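Local coordinates for KaiC-like domain-containing protein (Pyrococcus horikoshii, PDB 3BS4) that is of unknown function but has a KaiC-like domain, probably of the RecA-type alpha/beta fold, and was crystallised with an unidentified peptide bound to it, at residues T156-A168 with K193-A205. Residues are numbered along the deposited sequence; the frame is centred on the assembly and turned at random.
Sequences TPEETLRYLETSA and KDKRVLLSVYRRA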
loop_
_atom_site.group_PDB
_atom_site.type_symbol
_atom_site.label_atom_id
_atom_site.label_comp_id
_atom_site.label_asym_id
_atom_site.label_seq_id
_atom_site.Cartn_x
_atom_site.Cartn_y
_atom_site.Cartn_z
ATOM N N THR A 156 18.699 7.886 4.697
ATOM C CA THR A 156 19.701 7.294 3.816
ATOM C C THR A 156 19.328 5.841 3.482
ATOM O O THR A 156 18.473 5.251 4.154
ATOM C CB THR A 156 21.108 7.339 4.465
ATOM O OG1 THR A 156 21.156 6.418 5.558
ATOM C CG2 THR A 156 21.421 8.744 4.974
ATOM N N PRO A 157 19.929 5.258 2.434
ATOM C CA PRO A 157 19.685 3.838 2.205
ATOM C C PRO A 157 20.003 2.947 3.422
ATOM O O PRO A 157 19.246 2.027 3.737
ATOM C CB PRO A 157 20.593 3.515 1.007
ATOM C CG PRO A 157 20.671 4.847 0.273
ATOM C CD PRO A 157 20.768 5.853 1.368
ATOM N N GLU A 158 21.108 3.237 4.101
ATOM C CA GLU A 158 21.513 2.483 5.270
ATOM C C GLU A 158 20.461 2.602 6.382
ATOM O O GLU A 158 20.063 1.598 6.991
ATOM C CB GLU A 158 22.865 3.007 5.746
ATOM C CG GLU A 158 24.014 2.658 4.784
ATOM C CD GLU A 158 24.126 3.547 3.520
ATOM O OE1 GLU A 158 23.456 4.611 3.393
ATOM O OE2 GLU A 158 24.939 3.157 2.644
ATOM N N GLU A 159 19.996 3.832 6.610
ATOM C CA GLU A 159 18.939 4.100 7.587
ATOM C C GLU A 159 17.647 3.391 7.217
ATOM O O GLU A 159 16.967 2.845 8.091
ATOM C CB GLU A 159 18.686 5.608 7.717
ATOM C CG GLU A 159 19.756 6.337 8.524
ATOM C CD GLU A 159 19.731 7.854 8.369
ATOM O OE1 GLU A 159 18.995 8.398 7.510
ATOM O OE2 GLU A 159 20.486 8.534 9.117
ATOM N N THR A 160 17.315 3.398 5.926
ATOM C CA THR A 160 16.075 2.760 5.459
ATOM C C THR A 160 16.149 1.252 5.657
ATOM O O THR A 160 15.192 0.626 6.100
ATOM C CB THR A 160 15.793 3.135 3.985
ATOM O OG1 THR A 160 15.788 4.566 3.863
ATOM C CG2 THR A 160 14.459 2.569 3.519
ATOM N N LEU A 161 17.315 0.669 5.385
ATOM C CA LEU A 161 17.477 -0.766 5.590
ATOM C C LEU A 161 17.323 -1.148 7.053
ATOM O O LEU A 161 16.681 -2.150 7.364
ATOM C CB LEU A 161 18.830 -1.225 5.031
ATOM C CG LEU A 161 18.837 -1.280 3.492
ATOM C CD1 LEU A 161 20.249 -1.250 2.918
ATOM C CD2 LEU A 161 18.081 -2.503 2.969
ATOM N N ARG A 162 17.897 -0.351 7.947
ATOM C CA ARG A 162 17.734 -0.574 9.396
ATOM C C ARG A 162 16.291 -0.359 9.811
ATOM O O ARG A 162 15.743 -1.123 10.602
ATOM C CB ARG A 162 18.622 0.374 10.207
ATOM C CG ARG A 162 20.089 0.124 10.032
ATOM C CD ARG A 162 20.893 0.727 11.195
ATOM N NE ARG A 162 20.437 2.065 11.584
ATOM C CZ ARG A 162 20.970 3.203 11.143
ATOM N NH1 ARG A 162 21.979 3.177 10.279
ATOM N NH2 ARG A 162 20.488 4.369 11.568
ATOM N N TYR A 163 15.676 0.692 9.272
ATOM C CA TYR A 163 14.268 0.983 9.550
ATOM C C TYR A 163 13.334 -0.188 9.208
ATOM O O TYR A 163 12.424 -0.532 9.982
ATOM C CB TYR A 163 13.851 2.249 8.784
ATOM C CG TYR A 163 12.370 2.410 8.687
ATOM C CD1 TYR A 163 11.624 2.836 9.791
ATOM C CD2 TYR A 163 11.703 2.103 7.502
ATOM C CE1 TYR A 163 10.244 2.972 9.711
ATOM C CE2 TYR A 163 10.312 2.232 7.408
ATOM C CZ TYR A 163 9.599 2.670 8.532
ATOM O OH TYR A 163 8.226 2.808 8.499
ATOM N N LEU A 164 13.565 -0.798 8.045
ATOM C CA LEU A 164 12.758 -1.937 7.612
ATOM C C LEU A 164 12.877 -3.077 8.603
ATOM O O LEU A 164 11.884 -3.756 8.883
ATOM C CB LEU A 164 13.135 -2.435 6.207
ATOM C CG LEU A 164 12.807 -1.470 5.063
ATOM C CD1 LEU A 164 13.525 -1.898 3.762
ATOM C CD2 LEU A 164 11.286 -1.387 4.864
ATOM N N GLU A 165 14.089 -3.288 9.123
ATOM C CA GLU A 165 14.278 -4.384 10.074
ATOM C C GLU A 165 13.690 -4.055 11.443
ATOM O O GLU A 165 12.989 -4.870 12.025
ATOM C CB GLU A 165 15.746 -4.812 10.164
ATOM C CG GLU A 165 15.961 -6.067 11.050
ATOM C CD GLU A 165 15.204 -7.317 10.594
ATOM O OE1 GLU A 165 14.771 -7.417 9.417
ATOM O OE2 GLU A 165 15.037 -8.231 11.441
ATOM N N THR A 166 13.916 -2.845 11.926
ATOM C CA THR A 166 13.340 -2.435 13.223
ATOM C C THR A 166 11.815 -2.467 13.181
ATOM O O THR A 166 11.174 -2.829 14.164
ATOM C CB THR A 166 13.824 -1.033 13.606
ATOM O OG1 THR A 166 15.259 -1.019 13.647
ATOM C CG2 THR A 166 13.288 -0.623 14.970
ATOM N N SER A 167 11.235 -2.072 12.047
ATOM C CA SER A 167 9.787 -2.180 11.841
ATOM C C SER A 167 9.322 -3.606 12.016
ATOM O O SER A 167 8.343 -3.868 12.696
ATOM C CB SER A 167 9.407 -1.704 10.440
ATOM O OG SER A 167 9.748 -0.363 10.283
ATOM N N ALA A 168 10.037 -4.539 11.398
ATOM C CA ALA A 168 9.657 -5.954 11.498
ATOM C C ALA A 168 9.754 -6.410 12.949
ATOM O O ALA A 168 8.888 -7.136 13.432
ATOM C CB ALA A 168 10.528 -6.808 10.601
ATOM N N LYS A 193 15.798 3.631 -7.631
ATOM C CA LYS A 193 16.304 4.529 -6.576
ATOM C C LYS A 193 17.452 3.971 -5.731
ATOM O O LYS A 193 18.496 4.628 -5.598
ATOM C CB LYS A 193 15.177 5.050 -5.679
ATOM C CG LYS A 193 14.106 5.831 -6.451
ATOM C CD LYS A 193 13.023 6.386 -5.546
ATOM C CE LYS A 193 12.139 7.402 -6.300
ATOM N NZ LYS A 193 11.654 6.912 -7.622
ATOM N N ASP A 194 17.252 2.799 -5.134
ATOM C CA ASP A 194 18.341 2.110 -4.428
ATOM C C ASP A 194 18.133 0.613 -4.497
ATOM O O ASP A 194 17.169 0.088 -3.946
ATOM C CB ASP A 194 18.448 2.554 -2.971
ATOM C CG ASP A 194 19.684 1.980 -2.286
ATOM O OD1 ASP A 194 20.743 2.644 -2.312
ATOM O OD2 ASP A 194 19.614 0.837 -1.777
ATOM N N LYS A 195 19.051 -0.080 -5.161
ATOM C CA LYS A 195 18.874 -1.504 -5.403
ATOM C C LYS A 195 18.913 -2.331 -4.126
ATOM O O LYS A 195 18.214 -3.357 -4.024
ATOM C CB LYS A 195 19.904 -2.021 -6.404
ATOM C CG LYS A 195 19.758 -1.434 -7.816
ATOM C CD LYS A 195 20.438 -2.308 -8.876
ATOM C CE LYS A 195 21.932 -2.501 -8.611
ATOM N NZ LYS A 195 22.432 -3.776 -9.221
ATOM N N ARG A 196 19.727 -1.904 -3.154
ATOM C CA ARG A 196 19.811 -2.637 -1.884
ATOM C C ARG A 196 18.512 -2.566 -1.109
ATOM O O ARG A 196 18.064 -3.561 -0.536
ATOM C CB ARG A 196 20.944 -2.126 -1.002
ATOM C CG ARG A 196 22.310 -2.476 -1.536
ATOM C CD ARG A 196 23.370 -2.222 -0.473
ATOM N NE ARG A 196 23.402 -0.816 -0.086
ATOM C CZ ARG A 196 23.872 -0.368 1.074
ATOM N NH1 ARG A 196 24.352 -1.210 1.984
ATOM N NH2 ARG A 196 23.852 0.929 1.326
ATOM N N VAL A 197 17.913 -1.387 -1.061
ATOM C CA VAL A 197 16.644 -1.261 -0.335
ATOM C C VAL A 197 15.545 -2.033 -1.071
ATOM O O VAL A 197 14.707 -2.710 -0.460
ATOM C CB VAL A 197 16.224 0.214 -0.113
ATOM C CG1 VAL A 197 14.901 0.256 0.668
ATOM C CG2 VAL A 197 17.332 1.002 0.602
ATOM N N LEU A 198 15.555 -1.952 -2.398
ATOM C CA LEU A 198 14.606 -2.710 -3.188
ATOM C C LEU A 198 14.760 -4.214 -2.975
ATOM O O LEU A 198 13.780 -4.945 -2.924
ATOM C CB LEU A 198 14.781 -2.343 -4.659
ATOM C CG LEU A 198 13.706 -2.640 -5.685
ATOM C CD1 LEU A 198 12.306 -2.187 -5.267
ATOM C CD2 LEU A 198 14.142 -1.950 -6.990
ATOM N N LEU A 199 16.000 -4.682 -2.814
ATOM C CA LEU A 199 16.246 -6.089 -2.501
ATOM C C LEU A 199 15.567 -6.504 -1.192
ATOM O O LEU A 199 14.969 -7.574 -1.103
ATOM C CB LEU A 199 17.750 -6.316 -2.373
ATOM C CG LEU A 199 18.386 -7.638 -2.763
ATOM C CD1 LEU A 199 17.938 -8.113 -4.166
ATOM C CD2 LEU A 199 19.912 -7.479 -2.691
ATOM N N SER A 200 15.652 -5.648 -0.180
ATOM C CA SER A 200 15.053 -5.943 1.120
ATOM C C SER A 200 13.537 -5.987 1.036
ATOM O O SER A 200 12.906 -6.881 1.605
ATOM C CB SER A 200 15.523 -4.917 2.162
ATOM O OG SER A 200 14.994 -5.198 3.451
ATOM N N VAL A 201 12.932 -5.042 0.318
ATOM C CA VAL A 201 11.469 -5.059 0.246
ATOM C C VAL A 201 10.956 -6.210 -0.606
ATOM O O VAL A 201 9.900 -6.776 -0.310
ATOM C CB VAL A 201 10.834 -3.694 -0.189
ATOM C CG1 VAL A 201 11.193 -2.592 0.816
ATOM C CG2 VAL A 201 11.235 -3.329 -1.585
ATOM N N TYR A 202 11.692 -6.579 -1.663
ATOM C CA TYR A 202 11.320 -7.783 -2.416
ATOM C C TYR A 202 11.338 -9.009 -1.501
ATOM O O TYR A 202 10.435 -9.865 -1.546
ATOM C CB TYR A 202 12.304 -8.036 -3.555
ATOM C CG TYR A 202 11.940 -7.449 -4.901
ATOM C CD1 TYR A 202 11.566 -6.104 -5.042
ATOM C CD2 TYR A 202 12.017 -8.230 -6.052
ATOM C CE1 TYR A 202 11.253 -5.568 -6.301
ATOM C CE2 TYR A 202 11.696 -7.702 -7.307
ATOM C CZ TYR A 202 11.317 -6.382 -7.428
ATOM O OH TYR A 202 11.032 -5.906 -8.686
ATOM N N ARG A 203 12.388 -9.121 -0.688
ATOM C CA ARG A 203 12.529 -10.302 0.167
ATOM C C ARG A 203 11.399 -10.379 1.191
ATOM O O ARG A 203 10.873 -11.469 1.497
ATOM C CB ARG A 203 13.926 -10.307 0.825
ATOM C CG ARG A 203 14.133 -11.361 1.924
ATOM C CD ARG A 203 13.992 -12.786 1.386
ATOM N NE ARG A 203 15.031 -13.063 0.405
ATOM C CZ ARG A 203 15.250 -14.253 -0.152
ATOM N NH1 ARG A 203 14.513 -15.313 0.182
ATOM N NH2 ARG A 203 16.230 -14.386 -1.034
ATOM N N ARG A 204 11.006 -9.224 1.719
ATOM C CA ARG A 204 10.013 -9.171 2.787
ATOM C C ARG A 204 8.600 -9.455 2.285
ATOM O O ARG A 204 7.758 -9.999 3.019
ATOM C CB ARG A 204 10.070 -7.805 3.479
ATOM C CG ARG A 204 11.336 -7.634 4.292
ATOM C CD ARG A 204 11.477 -6.217 4.787
ATOM N NE ARG A 204 12.803 -5.981 5.354
ATOM C CZ ARG A 204 13.195 -6.423 6.551
ATOM N NH1 ARG A 204 12.372 -7.122 7.327
ATOM N NH2 ARG A 204 14.419 -6.162 6.987
ATOM N N ALA A 205 8.330 -9.074 1.043
ATOM C CA ALA A 205 7.004 -9.291 0.443
ATOM C C ALA A 205 6.705 -10.763 0.132
ATOM O O ALA A 205 7.605 -11.516 -0.266
ATOM C CB ALA A 205 6.859 -8.457 -0.814
HETATM O O HOH W 1 16.422 -4.469 5.723
#
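OE1 of E165 takes two N-H groups from R204: NH2 gives a nearly straight bond at 2.8 Å (161°), with OE1 in the guanidinium plane and accepting through its anti lone pair, while NH1 adds a weak one. The E165 chain leaves opposite the backbone N (chi1 -174°) and then bends at chi2, bringing the carboxylate to the guanidinium edge. An arginine suits position R204 because its extended chain spans the gap between the helices and offers N-H groups to several acceptors: NE donates to S200 OG at 3.0 Å, and NH2 also reaches a water that donates to L161 O and bonds S200 OG. L164 O sits over one guanidinium face, toward its rim, and NE meets L164 CB at 3.7 Å. Were R204 an alanine, E165 would probably lose its charge partner and S200 OG the N-H of NE. Branched side chains fill the middle: L164 sits as a knob among V197, S200, R204 and V201, its CD1 3.8 Å from V201 CG1, and V197 among P157, T160, L161 and L164. At the N-terminal ends, E158 OE2 pairs with R196 NH2 at 2.8 Å, a salt bridge whose hydrogen bond is weak, while L161 CD1 lies over the centre of one R196 guanidinium face. Helices 157-168 and 195-204 run nearly parallel (12°) beside the central sheet, V197 and V201 also touching strand 184-190. Thus an apolar seam bordered by two salt bridges joins neighbouring helices.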